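PDB 3EO7: putative Nitroreductase from Anabaena variabilis ATCC 29413, which binds flavin mononucleotide and probably acts as an oxidoreductase of the nitroreductase family. Local coordinates for residues E343-K351 / V386-A394; F414-L423 / G483-L493. All blocks are in the same frame, centred on the assembly; numbering follows the deposited sequence. Where two conformers were deposited one is given.

Contact 1 of 2, residues E343-K351 / V386-A394; sequences EELTFDELK and VCGVQGLEA. With ACT (acetate ion), chain O.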
loop_
_atom_site.group_PDB
_atom_site.type_symbol
_atom_site.label_atom_id
_atom_site.label_comp_id
_atom_site.label_asym_id
_atom_site.label_seq_id
_atom_site.Cartn_x
_atom_site.Cartn_y
_atom_site.Cartn_z
ATOM N N GLU A 343 23.678 8.434 -10.884
ATOM C CA GLU A 343 24.694 7.462 -10.517
ATOM C C GLU A 343 24.089 6.071 -10.372
ATOM O O GLU A 343 22.881 5.928 -10.200
ATOM C CB GLU A 343 25.418 7.855 -9.233
ATOM C CG GLU A 343 26.291 9.078 -9.378
ATOM C CD GLU A 343 26.992 9.463 -8.056
ATOM O OE1 GLU A 343 26.558 9.023 -6.951
ATOM O OE2 GLU A 343 27.974 10.233 -8.134
ATOM N N GLU A 344 24.963 5.067 -10.410
ATOM C CA GLU A 344 24.550 3.677 -10.356
ATOM C C GLU A 344 24.323 3.110 -8.959
ATOM O O GLU A 344 24.816 3.644 -7.971
ATOM C CB GLU A 344 25.604 2.818 -11.037
ATOM C CG GLU A 344 25.772 3.170 -12.504
ATOM C CD GLU A 344 26.601 2.159 -13.288
ATOM O OE1 GLU A 344 27.536 1.566 -12.719
ATOM O OE2 GLU A 344 26.291 1.974 -14.480
ATOM N N LEU A 345 23.468 2.081 -8.901
ATOM C CA LEU A 345 23.366 1.236 -7.722
ATOM C C LEU A 345 24.373 0.111 -7.924
ATOM O O LEU A 345 24.740 -0.202 -9.065
ATOM C CB LEU A 345 21.980 0.594 -7.572
ATOM C CG LEU A 345 20.987 1.249 -6.621
ATOM C CD1 LEU A 345 20.910 2.740 -6.787
ATOM C CD2 LEU A 345 19.630 0.531 -6.754
ATOM N N THR A 346 24.814 -0.499 -6.835
ATOM C CA THR A 346 25.584 -1.717 -6.948
ATOM C C THR A 346 24.590 -2.873 -7.065
ATOM O O THR A 346 23.434 -2.774 -6.666
ATOM C CB THR A 346 26.496 -1.976 -5.748
ATOM O OG1 THR A 346 25.713 -2.213 -4.572
ATOM C CG2 THR A 346 27.477 -0.816 -5.529
ATOM N N PHE A 347 25.035 -4.002 -7.599
ATOM C CA PHE A 347 24.128 -5.138 -7.697
ATOM C C PHE A 347 23.755 -5.608 -6.281
ATOM O O PHE A 347 22.596 -5.956 -6.035
ATOM C CB PHE A 347 24.737 -6.244 -8.547
ATOM C CG PHE A 347 23.832 -7.406 -8.799
ATOM C CD1 PHE A 347 22.489 -7.242 -9.095
ATOM C CD2 PHE A 347 24.341 -8.695 -8.772
ATOM C CE1 PHE A 347 21.677 -8.327 -9.334
ATOM C CE2 PHE A 347 23.512 -9.787 -9.027
ATOM C CZ PHE A 347 22.188 -9.586 -9.317
ATOM N N ASP A 348 24.710 -5.573 -5.356
ATOM C CA ASP A 348 24.383 -5.904 -3.955
ATOM C C ASP A 348 23.263 -5.021 -3.376
ATOM O O ASP A 348 22.421 -5.498 -2.601
ATOM C CB ASP A 348 25.615 -5.835 -3.055
ATOM C CG ASP A 348 26.504 -7.072 -3.171
ATOM O OD1 ASP A 348 26.109 -8.083 -3.798
ATOM O OD2 ASP A 348 27.618 -7.015 -2.607
ATOM N N GLU A 349 23.261 -3.735 -3.726
ATOM C CA GLU A 349 22.209 -2.836 -3.261
ATOM C C GLU A 349 20.860 -3.283 -3.819
ATOM O O GLU A 349 19.867 -3.355 -3.105
ATOM C CB GLU A 349 22.513 -1.387 -3.650
ATOM C CG GLU A 349 23.527 -0.718 -2.719
ATOM C CD GLU A 349 24.088 0.612 -3.222
ATOM O OE1 GLU A 349 24.039 0.864 -4.453
ATOM O OE2 GLU A 349 24.647 1.369 -2.365
ATOM N N LEU A 350 20.803 -3.547 -5.124
ATOM C CA LEU A 350 19.559 -3.998 -5.739
ATOM C C LEU A 350 19.109 -5.302 -5.089
ATOM O O LEU A 350 17.951 -5.446 -4.764
ATOM C CB LEU A 350 19.720 -4.200 -7.257
ATOM C CG LEU A 350 18.456 -4.690 -7.981
ATOM C CD1 LEU A 350 17.305 -3.672 -7.820
ATOM C CD2 LEU A 350 18.789 -4.977 -9.450
ATOM N N LYS A 351 20.026 -6.261 -4.935
ATOM C CA LYS A 351 19.673 -7.542 -4.301
ATOM C C LYS A 351 19.116 -7.349 -2.888
ATOM O O LYS A 351 18.167 -8.040 -2.495
ATOM C CB LYS A 351 20.846 -8.510 -4.273
ATOM C CG LYS A 351 21.164 -9.127 -5.639
ATOM C CD LYS A 351 22.350 -10.095 -5.610
ATOM C CE LYS A 351 23.668 -9.390 -5.367
ATOM N NZ LYS A 351 24.840 -10.355 -5.497
ATOM N N VAL A 386 16.569 -2.114 -15.816
ATOM C CA VAL A 386 17.856 -1.765 -15.233
ATOM C C VAL A 386 18.614 -0.865 -16.192
ATOM O O VAL A 386 18.849 -1.252 -17.340
ATOM C CB VAL A 386 18.673 -3.064 -14.955
ATOM C CG1 VAL A 386 20.090 -2.762 -14.542
ATOM C CG2 VAL A 386 17.912 -3.972 -13.914
ATOM N N CYS A 387 18.978 0.337 -15.740
ATOM C CA CYS A 387 19.753 1.260 -16.546
ATOM C C CYS A 387 21.118 1.542 -15.984
ATOM O O CYS A 387 22.018 1.862 -16.745
ATOM C CB CYS A 387 19.028 2.588 -16.699
ATOM S SG CYS A 387 17.449 2.365 -17.561
ATOM N N GLY A 388 21.264 1.450 -14.668
ATOM C CA GLY A 388 22.527 1.738 -14.003
ATOM C C GLY A 388 22.774 0.940 -12.754
ATOM O O GLY A 388 22.753 1.478 -11.664
ATOM N N VAL A 389 22.997 -0.360 -12.899
ATOM C CA VAL A 389 23.303 -1.226 -11.779
ATOM C C VAL A 389 24.627 -1.857 -12.118
ATOM O O VAL A 389 24.748 -2.597 -13.109
ATOM C CB VAL A 389 22.205 -2.267 -11.489
ATOM C CG1 VAL A 389 22.678 -3.235 -10.370
ATOM C CG2 VAL A 389 20.900 -1.570 -11.129
ATOM N N GLN A 390 25.671 -1.530 -11.361
ATOM C CA GLN A 390 26.969 -2.082 -11.731
ATOM C C GLN A 390 26.923 -3.593 -11.611
ATOM O O GLN A 390 26.318 -4.158 -10.706
ATOM C CB GLN A 390 28.152 -1.491 -10.971
ATOM C CG GLN A 390 28.187 -1.767 -9.520
ATOM C CD GLN A 390 29.613 -1.775 -8.981
ATOM O OE1 GLN A 390 30.519 -1.167 -9.562
ATOM N NE2 GLN A 390 29.810 -2.467 -7.874
ATOM N N GLY A 391 27.526 -4.231 -12.596
ATOM C CA GLY A 391 27.554 -5.670 -12.693
ATOM C C GLY A 391 26.343 -6.293 -13.335
ATOM O O GLY A 391 26.264 -7.529 -13.429
ATOM N N LEU A 392 25.389 -5.475 -13.774
ATOM C CA LEU A 392 24.219 -5.987 -14.442
ATOM C C LEU A 392 24.076 -5.254 -15.780
ATOM O O LEU A 392 24.137 -4.015 -15.832
ATOM C CB LEU A 392 22.980 -5.756 -13.556
ATOM C CG LEU A 392 21.733 -6.587 -13.679
ATOM C CD1 LEU A 392 22.087 -8.076 -13.581
ATOM C CD2 LEU A 392 20.745 -6.169 -12.585
ATOM N N GLU A 393 23.922 -6.005 -16.873
ATOM C CA GLU A 393 23.675 -5.385 -18.163
ATOM C C GLU A 393 22.369 -4.558 -18.127
ATOM O O GLU A 393 21.356 -4.997 -17.573
ATOM C CB GLU A 393 23.556 -6.447 -19.251
ATOM C CG GLU A 393 24.856 -7.141 -19.553
ATOM C CD GLU A 393 24.725 -8.181 -20.627
ATOM O OE1 GLU A 393 23.588 -8.468 -21.062
ATOM O OE2 GLU A 393 25.766 -8.730 -21.039
ATOM N N ALA A 394 22.377 -3.410 -18.803
ATOM C CA ALA A 394 21.170 -2.608 -18.913
ATOM C C ALA A 394 20.175 -3.346 -19.802
ATOM O O ALA A 394 20.532 -3.882 -20.868
ATOM C CB ALA A 394 21.486 -1.216 -19.500
HETATM C C ACT O . 24.811 -9.374 -16.117
HETATM O O ACT O . 25.610 -8.424 -16.268
HETATM O OXT ACT O . 25.191 -10.241 -15.280
HETATM C CH3 ACT O . 23.510 -9.410 -16.879
HETATM O O HOH W 1 28.033 -4.397 -7.968
#
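Val389 fills the hollow where segment 343-351 turns from extended chain into helix. Its CG1 lies anti to the backbone N (chi1 174°), and this points the methyl at the first turn of the helix, 3.6 Å from Phe347 CA. Its other methyl, CG2, faces Leu345 CB and Leu350 CD2 more loosely. Leu392, crossing Leu350 at about a right angle, provides the second bump. Its CD2 touches Leu350 CD2 at 3.9 Å and Phe347 CE1 at 4.0 Å. Both Val389 CG1 and Leu392 CD2 meet the Phe347 ring obliquely. Lys351 CE lies over one face of that ring. Glu344 CB and CG lie against the carbonyl of Gly388, where no side chain is in the way. The extended Glu344 side chain passes the glycine and crosses that of Gln390 almost perpendicularly, bringing OE1 to 3.6 Å from Gln390 CB. Gln390 runs alongside Thr346, both side chains pointing the same way, with CG 3.7 Å from Thr346 CA. A type II turn from Val389 to Leu392 brings the two apolar bumps to the same helix.

Over a short, weakly bonded stretch the backbones pair in parallel, with Leu345 opposite Val389. Leu345 N donates to Gly388 O at 2.9 Å. Gln390 N donates to Leu345 O at 2.8 Å, nearly straight at the acceptor (C=O...N angle 166°). Water 1 accepts from both Phe347 N and Gln390 NE2, linking the helix start to the glutamine. Thr346 and Glu349 form a capping box, and Glu349 also makes a salt bridge to Arg509. The contact joins strand 345-346 and helix 347-358 to strand 381-390 in a beta-alpha-beta unit. Two backbone bonds thus set the strand register, Val389 and Leu392 hold the helix start by apolar contact, and polar groups lie toward the exposed side.

Contact 2 of 2, residues F414-L423 / G483-L493; sequences FRRELHFLCL and GFFDDQVNEVL. With PGR (R-1,2-propanediol), chain R.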
loop_
_atom_site.group_PDB
_atom_site.type_symbol
_atom_site.label_atom_id
_atom_site.label_comp_id
_atom_site.label_asym_id
_atom_site.label_seq_id
_atom_site.Cartn_x
_atom_site.Cartn_y
_atom_site.Cartn_z
ATOM N N PHE A 414 17.331 1.775 -21.572
ATOM C CA PHE A 414 15.950 2.237 -21.608
ATOM C C PHE A 414 15.691 3.640 -21.006
ATOM O O PHE A 414 14.526 4.012 -20.819
ATOM C CB PHE A 414 15.054 1.228 -20.878
ATOM C CG PHE A 414 14.789 -0.041 -21.657
ATOM C CD1 PHE A 414 14.077 0.009 -22.850
ATOM C CD2 PHE A 414 15.169 -1.271 -21.165
ATOM C CE1 PHE A 414 13.780 -1.140 -23.549
ATOM C CE2 PHE A 414 14.896 -2.434 -21.867
ATOM C CZ PHE A 414 14.198 -2.383 -23.041
ATOM N N ARG A 415 16.749 4.398 -20.719
ATOM C CA ARG A 415 16.569 5.698 -20.035
ATOM C C ARG A 415 15.600 6.614 -20.747
ATOM O O ARG A 415 14.692 7.190 -20.113
ATOM C CB ARG A 415 17.899 6.404 -19.846
ATOM C CG ARG A 415 18.817 5.735 -18.830
ATOM C CD ARG A 415 20.024 6.596 -18.516
ATOM N NE ARG A 415 20.923 5.856 -17.633
ATOM C CZ ARG A 415 20.720 5.711 -16.332
ATOM N NH1 ARG A 415 19.666 6.265 -15.732
ATOM N NH2 ARG A 415 21.590 5.008 -15.612
ATOM N N ARG A 416 15.789 6.778 -22.056
ATOM C CA ARG A 416 14.927 7.686 -22.844
ATOM C C ARG A 416 13.482 7.239 -22.818
ATOM O O ARG A 416 12.558 8.033 -22.637
ATOM C CB ARG A 416 15.436 7.753 -24.288
ATOM C CG ARG A 416 14.741 8.757 -25.158
ATOM C CD ARG A 416 15.241 8.682 -26.625
ATOM N NE ARG A 416 15.109 7.309 -27.144
ATOM C CZ ARG A 416 13.982 6.741 -27.592
ATOM N NH1 ARG A 416 12.827 7.402 -27.609
ATOM N NH2 ARG A 416 14.016 5.481 -28.018
ATOM N N GLU A 417 13.309 5.935 -22.974
ATOM C CA GLU A 417 12.013 5.318 -22.949
ATOM C C GLU A 417 11.316 5.490 -21.615
ATOM O O GLU A 417 10.158 5.872 -21.574
ATOM C CB GLU A 417 12.131 3.828 -23.256
ATOM C CG GLU A 417 12.535 3.510 -24.692
ATOM C CD GLU A 417 14.026 3.631 -25.064
ATOM O OE1 GLU A 417 14.951 4.013 -24.289
ATOM O OE2 GLU A 417 14.258 3.336 -26.251
ATOM N N LEU A 418 12.036 5.225 -20.531
ATOM C CA LEU A 418 11.469 5.302 -19.177
ATOM C C LEU A 418 11.086 6.745 -18.846
ATOM O O LEU A 418 10.087 7.011 -18.199
ATOM C CB LEU A 418 12.457 4.743 -18.169
ATOM C CG LEU A 418 12.681 3.212 -18.185
ATOM C CD1 LEU A 418 13.984 2.897 -17.454
ATOM C CD2 LEU A 418 11.434 2.471 -17.619
ATOM N N HIS A 419 11.876 7.683 -19.338
ATOM C CA HIS A 419 11.595 9.091 -19.182
ATOM C C HIS A 419 10.195 9.375 -19.753
ATOM O O HIS A 419 9.359 9.982 -19.076
ATOM C CB HIS A 419 12.691 9.867 -19.911
ATOM C CG HIS A 419 12.644 11.339 -19.714
ATOM N ND1 HIS A 419 13.381 12.201 -20.503
ATOM C CD2 HIS A 419 11.986 12.106 -18.825
ATOM C CE1 HIS A 419 13.160 13.442 -20.109
ATOM N NE2 HIS A 419 12.314 13.415 -19.096
ATOM N N PHE A 420 9.947 8.909 -20.976
ATOM C CA PHE A 420 8.651 9.056 -21.635
ATOM C C PHE A 420 7.543 8.306 -20.913
ATOM O O PHE A 420 6.494 8.878 -20.602
ATOM C CB PHE A 420 8.764 8.580 -23.081
ATOM C CG PHE A 420 7.441 8.483 -23.828
ATOM C CD1 PHE A 420 6.832 9.603 -24.347
ATOM C CD2 PHE A 420 6.871 7.236 -24.070
ATOM C CE1 PHE A 420 5.646 9.485 -25.043
ATOM C CE2 PHE A 420 5.702 7.118 -24.777
ATOM C CZ PHE A 420 5.097 8.236 -25.256
ATOM N N LEU A 421 7.794 7.023 -20.632
ATOM C CA LEU A 421 6.802 6.175 -20.002
ATOM C C LEU A 421 6.283 6.719 -18.660
ATOM O O LEU A 421 5.099 6.548 -18.358
ATOM C CB LEU A 421 7.293 4.727 -19.826
ATOM C CG LEU A 421 7.535 3.941 -21.135
ATOM C CD1 LEU A 421 8.239 2.633 -20.800
ATOM C CD2 LEU A 421 6.238 3.714 -21.938
ATOM N N CYS A 422 7.160 7.341 -17.885
ATOM C CA CYS A 422 6.805 7.916 -16.586
ATOM C C CYS A 422 6.234 9.338 -16.734
ATOM O O CYS A 422 6.439 10.202 -15.879
ATOM C CB CYS A 422 8.022 7.941 -15.675
ATOM S SG CYS A 422 8.595 6.285 -15.215
ATOM N N LEU A 423 5.510 9.564 -17.818
ATOM C CA LEU A 423 4.891 10.872 -18.137
ATOM C C LEU A 423 5.894 12.007 -18.174
ATOM O O LEU A 423 5.624 13.117 -17.725
ATOM C CB LEU A 423 3.693 11.155 -17.196
ATOM C CG LEU A 423 2.596 10.083 -17.156
ATOM C CD1 LEU A 423 1.381 10.550 -16.336
ATOM C CD2 LEU A 423 2.151 9.658 -18.590
ATOM N N GLY A 483 1.297 7.480 -12.325
ATOM C CA GLY A 483 0.820 7.740 -13.678
ATOM C C GLY A 483 1.875 7.413 -14.717
ATOM O O GLY A 483 3.034 7.806 -14.609
ATOM N N PHE A 484 1.464 6.696 -15.750
ATOM C CA PHE A 484 2.380 6.240 -16.789
ATOM C C PHE A 484 1.599 5.897 -18.051
ATOM O O PHE A 484 0.359 5.822 -18.020
ATOM C CB PHE A 484 3.169 5.010 -16.253
ATOM C CG PHE A 484 2.291 3.987 -15.582
ATOM C CD1 PHE A 484 1.615 3.041 -16.329
ATOM C CD2 PHE A 484 2.090 4.030 -14.191
ATOM C CE1 PHE A 484 0.753 2.121 -15.702
ATOM C CE2 PHE A 484 1.236 3.109 -13.571
ATOM C CZ PHE A 484 0.569 2.167 -14.334
ATOM N N PHE A 485 2.309 5.731 -19.167
ATOM C CA PHE A 485 1.653 5.358 -20.413
ATOM C C PHE A 485 1.451 3.849 -20.412
ATOM O O PHE A 485 2.274 3.099 -20.941
ATOM C CB PHE A 485 2.443 5.864 -21.603
ATOM C CG PHE A 485 2.397 7.364 -21.759
ATOM C CD1 PHE A 485 1.185 8.033 -21.827
ATOM C CD2 PHE A 485 3.572 8.098 -21.897
ATOM C CE1 PHE A 485 1.144 9.415 -21.983
ATOM C CE2 PHE A 485 3.537 9.484 -22.057
ATOM C CZ PHE A 485 2.334 10.133 -22.083
ATOM N N ASP A 486 0.296 3.439 -19.868
ATOM C CA ASP A 486 -0.001 2.034 -19.607
ATOM C C ASP A 486 0.353 1.062 -20.736
ATOM O O ASP A 486 1.116 0.129 -20.522
ATOM C CB ASP A 486 -1.494 1.870 -19.290
ATOM C CG ASP A 486 -1.921 2.622 -18.010
ATOM O OD1 ASP A 486 -1.807 3.877 -18.019
ATOM O OD2 ASP A 486 -2.366 1.944 -17.041
ATOM N N ASP A 487 -0.235 1.267 -21.899
ATOM C CA ASP A 487 -0.080 0.301 -22.992
ATOM C C ASP A 487 1.309 0.311 -23.570
ATOM O O ASP A 487 1.808 -0.743 -23.993
ATOM C CB ASP A 487 -1.119 0.537 -24.098
ATOM C CG ASP A 487 -2.555 0.211 -23.656
ATOM O OD1 ASP A 487 -2.737 -0.607 -22.739
ATOM O OD2 ASP A 487 -3.471 0.805 -24.231
ATOM N N GLN A 488 1.972 1.463 -23.528
ATOM C CA GLN A 488 3.294 1.601 -24.126
ATOM C C GLN A 488 4.396 0.916 -23.341
ATOM O O GLN A 488 5.454 0.596 -23.886
ATOM C CB GLN A 488 3.596 3.094 -24.352
ATOM C CG GLN A 488 2.801 3.738 -25.515
ATOM C CD GLN A 488 1.302 3.861 -25.273
ATOM O OE1 GLN A 488 0.858 4.119 -24.149
ATOM N NE2 GLN A 488 0.502 3.651 -26.325
ATOM N N VAL A 489 4.177 0.686 -22.051
ATOM C CA VAL A 489 5.182 0.036 -21.245
ATOM C C VAL A 489 5.530 -1.354 -21.789
ATOM O O VAL A 489 6.710 -1.689 -21.965
ATOM C CB VAL A 489 4.767 -0.093 -19.757
ATOM C CG1 VAL A 489 5.857 -0.860 -18.949
ATOM C CG2 VAL A 489 4.494 1.266 -19.139
ATOM N N ASN A 490 4.523 -2.182 -22.048
ATOM C CA ASN A 490 4.812 -3.561 -22.447
ATOM C C ASN A 490 5.648 -3.683 -23.697
ATOM O O ASN A 490 6.589 -4.468 -23.757
ATOM C CB ASN A 490 3.518 -4.348 -22.617
ATOM C CG ASN A 490 2.708 -4.377 -21.358
ATOM O OD1 ASN A 490 2.234 -3.335 -20.910
ATOM N ND2 ASN A 490 2.515 -5.574 -20.787
ATOM N N GLU A 491 5.253 -2.847 -24.651
ATOM C CA GLU A 491 5.835 -2.708 -25.978
ATOM C C GLU A 491 7.347 -2.449 -25.915
ATOM O O GLU A 491 8.137 -3.091 -26.586
ATOM C CB GLU A 491 5.124 -1.537 -26.695
ATOM C CG GLU A 491 3.595 -1.753 -26.976
ATOM C CD GLU A 491 2.879 -0.543 -27.630
ATOM O OE1 GLU A 491 3.502 0.521 -27.813
ATOM O OE2 GLU A 491 1.662 -0.650 -27.933
ATOM N N VAL A 492 7.724 -1.492 -25.078
ATOM C CA VAL A 492 9.121 -1.086 -24.869
ATOM C C VAL A 492 9.952 -2.144 -24.107
ATOM O O VAL A 492 11.021 -2.576 -24.528
ATOM C CB VAL A 492 9.145 0.244 -24.072
ATOM C CG1 VAL A 492 10.558 0.587 -23.599
ATOM C CG2 VAL A 492 8.547 1.369 -24.901
ATOM N N LEU A 493 9.434 -2.584 -22.977
ATOM C CA LEU A 493 10.183 -3.428 -22.060
ATOM C C LEU A 493 10.094 -4.927 -22.293
ATOM O O LEU A 493 10.821 -5.691 -21.698
ATOM C CB LEU A 493 9.756 -3.051 -20.623
ATOM C CG LEU A 493 10.103 -1.610 -20.190
ATOM C CD1 LEU A 493 9.691 -1.401 -18.726
ATOM C CD2 LEU A 493 11.633 -1.253 -20.347
HETATM C C1 PGR R . -1.192 -3.594 -22.330
HETATM C C2 PGR R . -0.651 -4.140 -23.658
HETATM C C3 PGR R . -1.721 -4.096 -24.743
HETATM O O1 PGR R . -1.317 -4.665 -21.372
HETATM O O2 PGR R . 0.477 -3.391 -24.152
#
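Leu421 projects from helix 415-421 into the side of helix 486-493. The CD2 methyl meets Gln488 CB at 3.6 Å and lies near Val489 CG2, while CD1 reaches Val492 CB tip to tip. Val492 CG1 packs against Glu417 CB and Phe414 CD1. Pro21 touches Phe420, Phe485 and Gln488.

Two CH-pi contacts flank this apolar core. Leu493 CD2 sits over the centre of the Phe414 ring, 3.5 Å from the centroid. Leu423 CD2 lies over the centre of one face of the Phe485 ring, 10° off the normal. Phe485 also meets Phe420, with ring centroids 4.7 Å apart and planes inclined by 33°.

One hydrogen bond crosses the contact. Phe485 N donates to Leu421 O at 3.0 Å, in the carbonyl plane, and so joins the last turn of helix 415-421 to the backbone leading into helix 486-493. The polar end of Glu417 pairs with Arg416 and Lys412.

The two helices run nearly antiparallel, at 168°, with axes 10.4 Å apart. They lie on the mixed sheet: Leu418 and Leu493 touch both strand 381-390 and strand 433-439. Val489, and Phe484 just before helix 486-493, rest on strand 500-508.

Contacts 1 and 2 belong to one nitroreductase-family region, and their centres are about 20 Å apart. Contact 1 closes in the sequence before contact 2 opens. Strand 381-390 is common ground: contact 1 uses its end, and contact 2 packs helices on it. They touch directly where Cys387 SG lies 3.5 Å from Leu418 CD1. Arg415 NH2 also comes within 3.4 Å of Cys387 O. Only contact 2 borders the flavin site. The CA of Gly483 lies about 6 Å from the nearest part of the bound flavin mononucleotide, and Gly483 adjoins Gly482, which binds it. Cys422 O is hydrogen-bonded to Gln425, another flavin-binding residue. Contact 1 lies away from the annotated sites.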